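PDB 5NNP: N-terminal acetyltransferase-like protein from Chaetomium thermophilum, which probably serves as the helical-repeat auxiliary subunit of an N-terminal acetyltransferase complex. Local coordinates for residues 316-321 / 375-380; 351-356 / 369-374; 399-404 / 408-413. All blocks are in the same frame, centred on the assembly; numbering follows the deposited sequence.

Contact 1 of 3, residues 316-321 / 375-380. With CMC (carboxymethyl coenzyme *a), chain B.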
loop_
_atom_site.group_PDB
_atom_site.type_symbol
_atom_site.label_atom_id
_atom_site.label_comp_id
_atom_site.label_asym_id
_atom_site.label_seq_id
_atom_site.Cartn_x
_atom_site.Cartn_y
_atom_site.Cartn_z
ATOM N N LEU A 316 -29.923 5.676 -19.390
ATOM C CA LEU A 316 -29.224 6.808 -18.783
ATOM C C LEU A 316 -27.766 6.874 -19.218
ATOM O O LEU A 316 -27.281 7.928 -19.630
ATOM C CB LEU A 316 -29.276 6.740 -17.257
ATOM C CG LEU A 316 -30.519 7.294 -16.574
ATOM C CD1 LEU A 316 -30.514 6.884 -15.119
ATOM C CD2 LEU A 316 -30.560 8.802 -16.693
ATOM N N MET A 317 -27.062 5.751 -19.118
ATOM C CA MET A 317 -25.629 5.784 -19.363
ATOM C C MET A 317 -25.342 5.947 -20.857
ATOM O O MET A 317 -24.496 6.753 -21.249
ATOM C CB MET A 317 -24.946 4.526 -18.808
ATOM C CG MET A 317 -25.166 4.308 -17.313
ATOM S SD MET A 317 -24.403 5.545 -16.217
ATOM C CE MET A 317 -22.831 4.752 -15.850
ATOM N N PHE A 318 -26.049 5.196 -21.691
ATOM C CA PHE A 318 -25.834 5.297 -23.126
ATOM C C PHE A 318 -26.179 6.684 -23.640
ATOM O O PHE A 318 -25.449 7.242 -24.445
ATOM C CB PHE A 318 -26.633 4.236 -23.864
ATOM C CG PHE A 318 -26.100 2.857 -23.658
ATOM C CD1 PHE A 318 -24.804 2.678 -23.191
ATOM C CD2 PHE A 318 -26.885 1.739 -23.909
ATOM C CE1 PHE A 318 -24.291 1.408 -22.992
ATOM C CE2 PHE A 318 -26.384 0.465 -23.711
ATOM C CZ PHE A 318 -25.090 0.294 -23.254
ATOM N N ASP A 319 -27.275 7.250 -23.156
ATOM C CA ASP A 319 -27.674 8.582 -23.592
ATOM C C ASP A 319 -26.624 9.621 -23.238
ATOM O O ASP A 319 -26.411 10.590 -23.975
ATOM C CB ASP A 319 -29.017 8.959 -22.984
ATOM C CG ASP A 319 -30.173 8.306 -23.709
ATOM O OD1 ASP A 319 -29.938 7.670 -24.761
ATOM O OD2 ASP A 319 -31.315 8.445 -23.234
ATOM N N LYS A 320 -25.967 9.393 -22.109
ATOM C CA LYS A 320 -24.926 10.268 -21.611
ATOM C C LYS A 320 -23.621 9.970 -22.360
ATOM O O LYS A 320 -22.657 10.726 -22.294
ATOM C CB LYS A 320 -24.780 10.076 -20.094
ATOM C CG LYS A 320 -24.086 11.217 -19.353
ATOM C CD LYS A 320 -23.855 10.868 -17.880
ATOM C CE LYS A 320 -22.582 11.531 -17.315
ATOM N NZ LYS A 320 -22.654 13.029 -17.206
ATOM N N GLY A 321 -23.605 8.865 -23.093
ATOM C CA GLY A 321 -22.458 8.501 -23.903
ATOM C C GLY A 321 -21.312 7.877 -23.124
ATOM O O GLY A 321 -20.204 7.732 -23.651
ATOM N N LEU A 375 -22.698 0.369 -29.009
ATOM C CA LEU A 375 -21.869 -0.489 -29.848
ATOM C C LEU A 375 -20.592 -0.834 -29.085
ATOM O O LEU A 375 -20.112 -1.966 -29.123
ATOM C CB LEU A 375 -21.546 0.181 -31.195
ATOM C CG LEU A 375 -22.691 0.355 -32.209
ATOM C CD1 LEU A 375 -22.226 1.203 -33.383
ATOM C CD2 LEU A 375 -23.222 -0.988 -32.720
ATOM N N TYR A 376 -20.057 0.150 -28.374
ATOM C CA TYR A 376 -18.863 -0.051 -27.560
ATOM C C TYR A 376 -19.107 -1.006 -26.399
ATOM O O TYR A 376 -18.208 -1.762 -26.014
ATOM C CB TYR A 376 -18.356 1.282 -27.016
ATOM C CG TYR A 376 -17.063 1.163 -26.253
ATOM C CD1 TYR A 376 -15.915 0.691 -26.869
ATOM C CD2 TYR A 376 -16.981 1.538 -24.923
ATOM C CE1 TYR A 376 -14.725 0.589 -26.177
ATOM C CE2 TYR A 376 -15.795 1.434 -24.222
ATOM C CZ TYR A 376 -14.672 0.959 -24.856
ATOM O OH TYR A 376 -13.490 0.857 -24.165
ATOM N N TYR A 377 -20.312 -0.959 -25.828
ATOM C CA TYR A 377 -20.663 -1.878 -24.746
ATOM C C TYR A 377 -20.672 -3.299 -25.288
ATOM O O TYR A 377 -20.176 -4.237 -24.651
ATOM C CB TYR A 377 -22.024 -1.554 -24.126
ATOM C CG TYR A 377 -22.388 -2.475 -22.972
ATOM C CD1 TYR A 377 -22.919 -3.748 -23.198
ATOM C CD2 TYR A 377 -22.201 -2.075 -21.656
ATOM C CE1 TYR A 377 -23.251 -4.585 -22.143
ATOM C CE2 TYR A 377 -22.526 -2.898 -20.603
ATOM C CZ TYR A 377 -23.048 -4.151 -20.847
ATOM O OH TYR A 377 -23.371 -4.963 -19.778
ATOM N N LEU A 378 -21.255 -3.452 -26.468
ATOM C CA LEU A 378 -21.355 -4.765 -27.065
ATOM C C LEU A 378 -19.969 -5.282 -27.446
ATOM O O LEU A 378 -19.706 -6.482 -27.362
ATOM C CB LEU A 378 -22.283 -4.729 -28.271
ATOM C CG LEU A 378 -23.761 -4.672 -27.896
ATOM C CD1 LEU A 378 -24.601 -4.167 -29.054
ATOM C CD2 LEU A 378 -24.227 -6.046 -27.432
ATOM N N ALA A 379 -19.079 -4.373 -27.841
ATOM C CA ALA A 379 -17.730 -4.763 -28.237
ATOM C C ALA A 379 -17.032 -5.385 -27.049
ATOM O O ALA A 379 -16.373 -6.421 -27.157
ATOM C CB ALA A 379 -16.953 -3.577 -28.739
ATOM N N GLN A 380 -17.209 -4.750 -25.903
ATOM C CA GLN A 380 -16.563 -5.194 -24.689
ATOM C C GLN A 380 -17.212 -6.446 -24.127
ATOM O O GLN A 380 -16.521 -7.320 -23.612
ATOM C CB GLN A 380 -16.570 -4.067 -23.661
ATOM C CG GLN A 380 -15.532 -3.036 -23.992
ATOM C CD GLN A 380 -15.456 -1.964 -22.968
ATOM O OE1 GLN A 380 -16.411 -1.210 -22.757
ATOM N NE2 GLN A 380 -14.318 -1.881 -22.305
HETATM N N1A CMC B . -14.783 15.929 -21.117
HETATM C C2A CMC B . -15.429 17.027 -20.626
HETATM N N3A CMC B . -15.886 17.057 -19.343
HETATM C C4A CMC B . -15.704 15.983 -18.528
HETATM C C5A CMC B . -15.036 14.845 -19.022
HETATM C C6A CMC B . -14.574 14.841 -20.341
HETATM N N6A CMC B . -13.911 13.722 -20.836
HETATM N N7A CMC B . -14.998 13.871 -17.910
HETATM C C8A CMC B . -15.627 14.473 -16.861
HETATM N N9A CMC B . -16.017 15.678 -17.271
HETATM C C1B CMC B . -16.691 16.579 -16.401
HETATM C C2B CMC B . -18.157 16.508 -16.543
HETATM O O2B CMC B . -18.669 17.838 -16.689
HETATM C C3B CMC B . -18.655 15.982 -15.283
HETATM O O3B CMC B . -19.810 16.739 -14.886
HETATM P P3B CMC B . -21.228 16.252 -15.380
HETATM O O7A CMC B . -22.260 17.234 -15.004
HETATM O O8A CMC B . -21.557 14.801 -14.859
HETATM O O9A CMC B . -21.289 16.309 -16.838
HETATM C C4B CMC B . -17.594 16.275 -14.297
HETATM O O4B CMC B . -16.388 16.217 -15.032
HETATM C C5B CMC B . -17.607 15.180 -13.283
HETATM O O5B CMC B . -17.459 13.985 -14.056
HETATM P P1A CMC B . -16.676 12.810 -13.276
HETATM O O1A CMC B . -17.163 11.458 -13.717
HETATM O O2A CMC B . -16.931 12.949 -11.782
HETATM O O3A CMC B . -15.077 12.912 -13.552
HETATM P P2A CMC B . -14.081 11.697 -13.681
HETATM O O4A CMC B . -14.205 11.112 -15.060
HETATM O O5A CMC B . -14.414 10.659 -12.668
HETATM O O6A CMC B . -12.616 12.211 -13.428
HETATM C CBP CMC B . -10.635 13.447 -14.018
HETATM C CCP CMC B . -12.200 13.456 -13.945
HETATM C CDP CMC B . -10.145 13.228 -12.550
HETATM C CEP CMC B . -10.092 14.818 -14.552
HETATM C CAP CMC B . -10.208 12.298 -14.970
HETATM O OAP CMC B . -10.580 12.581 -16.273
HETATM C C9P CMC B . -8.712 11.957 -14.964
HETATM O O9P CMC B . -8.254 11.154 -14.137
HETATM N N8P CMC B . -7.826 12.543 -15.953
HETATM C C7P CMC B . -6.412 12.209 -15.987
HETATM C C6P CMC B . -5.638 12.610 -14.697
HETATM C C5P CMC B . -5.912 14.074 -14.448
HETATM O O5P CMC B . -5.802 14.872 -15.350
HETATM N N4P CMC B . -6.326 14.491 -13.143
HETATM C C3P CMC B . -6.634 15.886 -12.909
HETATM C C2P CMC B . -5.472 16.596 -12.216
HETATM S S1P CMC B . -5.941 18.327 -11.963
HETATM C C1 CMC B . -5.727 18.731 -10.222
HETATM C C2 CMC B . -4.540 17.946 -9.717
HETATM O O21 CMC B . -4.689 16.873 -9.149
#
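Phe318 and Tyr377 meet between helix 303-320 and helix 369-381, and theirs is the one side-chain contact between the two segments. Starting at CB, the Phe318 side chain leaves its helix at an angle to Tyr377 and does not head straight for it. Its chi1 of -71° sets CG opposite the carbonyl carbon and carries the ring across the gap. The far rim then does the touching. CE1 lies 3.9 Å from Tyr377 CB and also packs on the carbonyl oxygen of Ala373, one turn earlier on the same helix. CZ, at the tip, comes to 3.7 Å from Tyr377 CB. The same CZ is 3.9 Å from Tyr377 CG. The rings form an offset edge-to-face (T-shaped) pair, with the edge of Phe318 turned to the face of Tyr377. Their centroids are 5.9 Å apart and their planes are inclined at 71°. Tyr377 points its CB at the phenylalanine, and its hydroxyl is hydrogen-bonded to that of Tyr333. Each ring has a further edge-to-face neighbour: Tyr349 for Phe318 and Phe326 for Tyr377. The other face of this helix end serves the coenzyme. The Lys320 chain bends at its last two torsions, and its NZ donates a hydrogen bond to O8A of the 3'-phosphate of carboxymethyl coenzyme A, at 3.1 Å. That ligand is also hydrogen-bonded by another protein chain, and a basic side chain of another protein chain is hydrogen-bonded to Lys320 O. Gly321 ends the helix in a Schellman motif. Buried aromatic packing between helices, here involving a predicted TPR, fits the all-helical fold of the auxiliary-subunit family, and through Lys320 the end of helix 303-320 borders a coenzyme A site that another protein chain also lines.

Contact 2 of 3, residues 351-356 / 369-374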
loop_
_atom_site.group_PDB
_atom_site.type_symbol
_atom_site.label_atom_id
_atom_site.label_comp_id
_atom_site.label_asym_id
_atom_site.label_seq_id
_atom_site.Cartn_x
_atom_site.Cartn_y
_atom_site.Cartn_z
ATOM N N ASN A 351 -31.170 -0.603 -31.491
ATOM C CA ASN A 351 -32.219 -0.610 -32.481
ATOM C C ASN A 351 -33.156 0.580 -32.302
ATOM O O ASN A 351 -33.654 1.135 -33.289
ATOM C CB ASN A 351 -33.000 -1.917 -32.418
ATOM C CG ASN A 351 -34.376 -1.787 -33.006
ATOM O OD1 ASN A 351 -34.539 -1.688 -34.224
ATOM N ND2 ASN A 351 -35.385 -1.775 -32.145
ATOM N N GLU A 352 -33.380 0.979 -31.047
ATOM C CA GLU A 352 -34.307 2.069 -30.730
ATOM C C GLU A 352 -33.691 3.456 -30.890
ATOM O O GLU A 352 -34.388 4.459 -30.780
ATOM C CB GLU A 352 -34.837 1.915 -29.303
ATOM C CG GLU A 352 -35.677 0.666 -29.083
ATOM C CD GLU A 352 -35.904 0.345 -27.620
ATOM O OE1 GLU A 352 -36.664 -0.609 -27.348
ATOM O OE2 GLU A 352 -35.328 1.035 -26.744
ATOM N N TYR A 353 -32.390 3.510 -31.166
ATOM C CA TYR A 353 -31.659 4.769 -31.141
ATOM C C TYR A 353 -31.991 5.676 -32.313
ATOM O O TYR A 353 -32.055 5.239 -33.465
ATOM C CB TYR A 353 -30.147 4.531 -31.120
ATOM C CG TYR A 353 -29.376 5.816 -30.882
ATOM C CD1 TYR A 353 -29.394 6.432 -29.625
ATOM C CD2 TYR A 353 -28.651 6.429 -31.905
ATOM C CE1 TYR A 353 -28.710 7.618 -29.388
ATOM C CE2 TYR A 353 -27.956 7.618 -31.678
ATOM C CZ TYR A 353 -27.992 8.209 -30.414
ATOM O OH TYR A 353 -27.313 9.388 -30.156
ATOM N N VAL A 354 -32.203 6.950 -32.005
ATOM C CA VAL A 354 -32.333 7.968 -33.031
ATOM C C VAL A 354 -31.366 9.086 -32.730
ATOM O O VAL A 354 -31.112 9.398 -31.565
ATOM C CB VAL A 354 -33.734 8.523 -33.116
ATOM C CG1 VAL A 354 -33.746 9.716 -34.063
ATOM C CG2 VAL A 354 -34.693 7.444 -33.596
ATOM N N ASN A 355 -30.800 9.658 -33.786
ATOM C CA ASN A 355 -29.762 10.664 -33.655
ATOM C C ASN A 355 -30.259 11.874 -32.885
ATOM O O ASN A 355 -31.046 12.685 -33.397
ATOM C CB ASN A 355 -29.258 11.094 -35.029
ATOM C CG ASN A 355 -28.267 12.237 -34.951
ATOM O OD1 ASN A 355 -28.388 13.225 -35.670
ATOM N ND2 ASN A 355 -27.269 12.099 -34.083
ATOM N N ALA A 356 -29.818 11.977 -31.638
ATOM C CA ALA A 356 -30.100 13.165 -30.859
ATOM C C ALA A 356 -29.296 14.293 -31.493
ATOM O O ALA A 356 -28.326 14.033 -32.208
ATOM C CB ALA A 356 -29.737 12.958 -29.390
ATOM N N LYS A 369 -23.577 9.930 -29.714
ATOM C CA LYS A 369 -22.781 9.287 -28.666
ATOM C C LYS A 369 -23.475 8.067 -28.075
ATOM O O LYS A 369 -22.808 7.089 -27.774
ATOM C CB LYS A 369 -22.417 10.273 -27.550
ATOM C CG LYS A 369 -23.577 10.971 -26.875
ATOM C CD LYS A 369 -23.111 11.736 -25.643
ATOM C CE LYS A 369 -24.000 12.927 -25.333
ATOM N NZ LYS A 369 -23.816 14.037 -26.334
ATOM N N GLY A 370 -24.798 8.127 -27.921
ATOM C CA GLY A 370 -25.582 6.988 -27.490
ATOM C C GLY A 370 -25.307 5.736 -28.307
ATOM O O GLY A 370 -25.085 4.662 -27.744
ATOM N N LYS A 371 -25.302 5.871 -29.630
ATOM C CA LYS A 371 -25.099 4.726 -30.515
ATOM C C LYS A 371 -23.690 4.166 -30.407
ATOM O O LYS A 371 -23.491 2.952 -30.413
ATOM C CB LYS A 371 -25.380 5.100 -31.971
ATOM C CG LYS A 371 -25.031 3.988 -32.945
ATOM C CD LYS A 371 -25.692 4.193 -34.303
ATOM C CE LYS A 371 -25.527 2.960 -35.194
ATOM N NZ LYS A 371 -26.253 3.070 -36.487
ATOM N N GLY A 372 -22.713 5.063 -30.327
ATOM C CA GLY A 372 -21.342 4.660 -30.071
ATOM C C GLY A 372 -21.238 3.906 -28.757
ATOM O O GLY A 372 -20.599 2.859 -28.679
ATOM N N ALA A 373 -21.905 4.421 -27.728
ATOM C CA ALA A 373 -21.791 3.859 -26.385
ATOM C C ALA A 373 -22.373 2.437 -26.302
ATOM O O ALA A 373 -21.814 1.577 -25.627
ATOM C CB ALA A 373 -22.461 4.797 -25.349
ATOM N N ALA A 374 -23.477 2.186 -26.998
ATOM C CA ALA A 374 -24.054 0.843 -27.037
ATOM C C ALA A 374 -23.198 -0.101 -27.873
ATOM O O ALA A 374 -23.003 -1.249 -27.501
ATOM C CB ALA A 374 -25.476 0.883 -27.585
#
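Tyr353 lays one face of its ring against the backbone where helix 369-381 begins. The group it covers is the Gly370-Lys371 peptide. Lys371 N sits 3.6 Å above the ring plane, over the centre, while Gly370 C lies nearer the rim of the same face. With CG set opposite its own backbone N (chi1 -171°), Tyr353 reaches out from the loop that follows helix 336-352 and presents this face to the helix. The two long edges of the ring have different neighbours. On one, CE1 is 3.7 Å from Gly370 CA. A CB on Gly370 would point at the ring and come too close to CE1, so the lack of a side chain is what allows the close fit. On the other edge, CD2 is 3.5 Å from Lys371 CB. CE2 is nearly as close, at 3.6 Å from the same CB. Beyond CB the lysine runs extended and slants away from the ring. The phenol oxygen passes beside the first backbone nitrogens of the helix without bonding them; Tyr353 OH is 3.6 Å from Gly370 N. Its hydrogen bond goes instead to the carbonyl oxygen of Gly367, just ahead of the helix. A leucine in place of Tyr353 would probably cover the Gly370-Lys371 peptide less fully and leave the Gly367 carbonyl without this partner. Deeper in, Ala373 and Ala374 touch Phe318, and Ala374 also packs on Tyr349 and Leu350. The contact is thus mainly van der Waals, a flat aromatic face on peptide and methylene, with one polar tie at the tip. Because the start of a helix is partly positive, the electron-rich face may also gain some electrostatic attraction there.

Contact 3 of 3, residues 399-404 / 408-413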
loop_
_atom_site.group_PDB
_atom_site.type_symbol
_atom_site.label_atom_id
_atom_site.label_comp_id
_atom_site.label_asym_id
_atom_site.label_seq_id
_atom_site.Cartn_x
_atom_site.Cartn_y
_atom_site.Cartn_z
ATOM N N LYS A 399 -17.745 -1.127 -36.054
ATOM C CA LYS A 399 -18.909 -0.299 -36.316
ATOM C C LYS A 399 -18.845 0.962 -35.474
ATOM O O LYS A 399 -19.227 2.038 -35.924
ATOM C CB LYS A 399 -20.206 -1.058 -36.035
ATOM C CG LYS A 399 -20.562 -2.094 -37.090
ATOM C CD LYS A 399 -22.039 -2.396 -37.078
ATOM C CE LYS A 399 -22.394 -3.572 -37.977
ATOM N NZ LYS A 399 -22.179 -4.870 -37.282
ATOM N N ALA A 400 -18.347 0.815 -34.252
ATOM C CA ALA A 400 -18.137 1.936 -33.351
ATOM C C ALA A 400 -17.089 2.907 -33.907
ATOM O O ALA A 400 -17.299 4.123 -33.933
ATOM C CB ALA A 400 -17.729 1.424 -31.985
ATOM N N ILE A 401 -15.965 2.361 -34.363
ATOM C CA ILE A 401 -14.898 3.159 -34.953
ATOM C C ILE A 401 -15.297 3.804 -36.298
ATOM O O ILE A 401 -14.821 4.894 -36.638
ATOM C CB ILE A 401 -13.640 2.301 -35.137
ATOM C CG1 ILE A 401 -13.121 1.866 -33.758
ATOM C CG2 ILE A 401 -12.584 3.057 -35.921
ATOM C CD1 ILE A 401 -11.927 0.942 -33.786
ATOM N N GLU A 402 -16.171 3.151 -37.061
ATOM C CA GLU A 402 -16.788 3.826 -38.194
ATOM C C GLU A 402 -17.480 5.102 -37.739
ATOM O O GLU A 402 -17.393 6.148 -38.376
ATOM C CB GLU A 402 -17.823 2.949 -38.873
ATOM C CG GLU A 402 -17.289 1.926 -39.804
ATOM C CD GLU A 402 -18.367 1.414 -40.729
ATOM O OE1 GLU A 402 -18.101 0.435 -41.463
ATOM O OE2 GLU A 402 -19.477 1.999 -40.718
ATOM N N LEU A 403 -18.196 4.991 -36.631
ATOM C CA LEU A 403 -19.016 6.087 -36.165
ATOM C C LEU A 403 -18.157 7.169 -35.521
ATOM O O LEU A 403 -18.481 8.349 -35.599
ATOM C CB LEU A 403 -20.066 5.561 -35.188
ATOM C CG LEU A 403 -20.995 6.557 -34.501
ATOM C CD1 LEU A 403 -21.805 7.355 -35.511
ATOM C CD2 LEU A 403 -21.892 5.808 -33.535
ATOM N N ASP A 404 -17.053 6.760 -34.902
ATOM C CA ASP A 404 -16.218 7.667 -34.124
ATOM C C ASP A 404 -14.752 7.233 -34.265
ATOM O O ASP A 404 -14.231 6.510 -33.426
ATOM C CB ASP A 404 -16.686 7.665 -32.658
ATOM C CG ASP A 404 -16.070 8.786 -31.818
ATOM O OD1 ASP A 404 -15.356 9.653 -32.360
ATOM O OD2 ASP A 404 -16.322 8.800 -30.596
ATOM N N VAL A 408 -10.313 7.192 -28.710
ATOM C CA VAL A 408 -9.227 6.451 -28.077
ATOM C C VAL A 408 -9.689 5.120 -27.474
ATOM O O VAL A 408 -9.053 4.085 -27.685
ATOM C CB VAL A 408 -8.550 7.297 -26.970
ATOM C CG1 VAL A 408 -7.567 6.466 -26.183
ATOM C CG2 VAL A 408 -7.857 8.525 -27.584
ATOM N N ASP A 409 -10.787 5.137 -26.726
ATOM C CA ASP A 409 -11.260 3.919 -26.056
ATOM C C ASP A 409 -11.710 2.859 -27.033
ATOM O O ASP A 409 -11.553 1.665 -26.793
ATOM C CB ASP A 409 -12.408 4.232 -25.115
ATOM C CG ASP A 409 -11.989 5.097 -23.975
ATOM O OD1 ASP A 409 -10.930 4.807 -23.386
ATOM O OD2 ASP A 409 -12.711 6.074 -23.684
ATOM N N PHE A 410 -12.292 3.293 -28.138
ATOM C CA PHE A 410 -12.689 2.356 -29.175
ATOM C C PHE A 410 -11.461 1.592 -29.679
ATOM O O PHE A 410 -11.448 0.369 -29.658
ATOM C CB PHE A 410 -13.409 3.088 -30.310
ATOM C CG PHE A 410 -14.765 3.618 -29.924
ATOM C CD1 PHE A 410 -15.247 3.466 -28.624
ATOM C CD2 PHE A 410 -15.560 4.265 -30.856
ATOM C CE1 PHE A 410 -16.494 3.954 -28.255
ATOM C CE2 PHE A 410 -16.806 4.753 -30.502
ATOM C CZ PHE A 410 -17.276 4.595 -29.193
ATOM N N HIS A 411 -10.409 2.300 -30.083
ATOM C CA HIS A 411 -9.221 1.622 -30.602
ATOM C C HIS A 411 -8.521 0.786 -29.523
ATOM O O HIS A 411 -7.923 -0.248 -29.826
ATOM C CB HIS A 411 -8.242 2.632 -31.209
ATOM C CG HIS A 411 -8.759 3.301 -32.442
ATOM N ND1 HIS A 411 -8.631 2.748 -33.698
ATOM C CD2 HIS A 411 -9.424 4.469 -32.611
ATOM C CE1 HIS A 411 -9.188 3.549 -34.590
ATOM N NE2 HIS A 411 -9.673 4.600 -33.957
ATOM N N MET A 412 -8.609 1.232 -28.274
ATOM C CA MET A 412 -7.990 0.534 -27.155
ATOM C C MET A 412 -8.586 -0.854 -27.004
ATOM O O MET A 412 -7.869 -1.841 -26.860
ATOM C CB MET A 412 -8.173 1.323 -25.864
ATOM C CG MET A 412 -7.614 0.623 -24.674
ATOM S SD MET A 412 -7.684 1.587 -23.141
ATOM C CE MET A 412 -9.397 2.104 -23.097
ATOM N N THR A 413 -9.913 -0.917 -27.046
ATOM C CA THR A 413 -10.629 -2.181 -26.963
ATOM C C THR A 413 -10.294 -3.078 -28.154
ATOM O O THR A 413 -10.148 -4.297 -28.010
ATOM C CB THR A 413 -12.150 -1.954 -26.893
ATOM O OG1 THR A 413 -12.501 -1.522 -25.575
ATOM C CG2 THR A 413 -12.905 -3.240 -27.193
#
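Phe410 has chi1 of -69°, which sets its CG opposite its own carbonyl carbon and sends the ring toward Ala400. Ile401 has its CG1 placed likewise, and its chain slides past Phe410 in the opposite direction, with CG1 3.7 Å from Phe410 CB. Ala400 CB stands over one face of the phenylalanine ring in a CH-pi contact, 4.0 Å from the centroid of Phe410 and 23° off the normal. Asp404 CB also packs on the ring, 3.6 Å from Phe410 CE2. The two short helical segments run nearly antiparallel, at 154°, with axes 9.6 Å apart. They form an antiparallel helical hairpin of the kind TPR-like helical arrays are built from; segment 399-404 lies in the predicted TPR of residues 374-407. The turn is tied by Asn407: its ND2 bonds Asp404 OD2, and its OD1 accepts from Phe410 N. His411 makes the other side-chain contact. Ile401 CD1 rests over one face of the imidazole, in a CH-pi contact 4.0 Å from the centroid of the His411 ring. The other branch, Ile401 CG2, is 3.7 Å from His411 CE1, so both methyls of the isoleucine bear on the same ring. His411 NE2 is hydrogen-bonded to the carbonyl oxygen of Pro405, which helps fix the turn of that ring, and Tyr433 meets the ring edge-to-face.

How the contacts relate
All three contacts lie round helix 369-381. Contacts 1 and 2 both use it directly, its second half and its start respectively. Contact 3 joins the next two helices and touches it through Tyr376, whose ring meets that of Phe410 and whose hydroxyl probably hydrogen-bonds Thr413, and through Leu403, which packs on Gly372. Contacts 1 and 3 are buried; contact 2 is partly buried at the surface. Their chemistry follows: aromatic on aromatic between sequence-distant helices in contact 1, ring on peptide beside a loop in contact 2, and aliphatic on aromatic inside a local hairpin in contact 3. Contacts 1 and 2 also meet where Lys369 packs on the Lys320-Gly321 helix end.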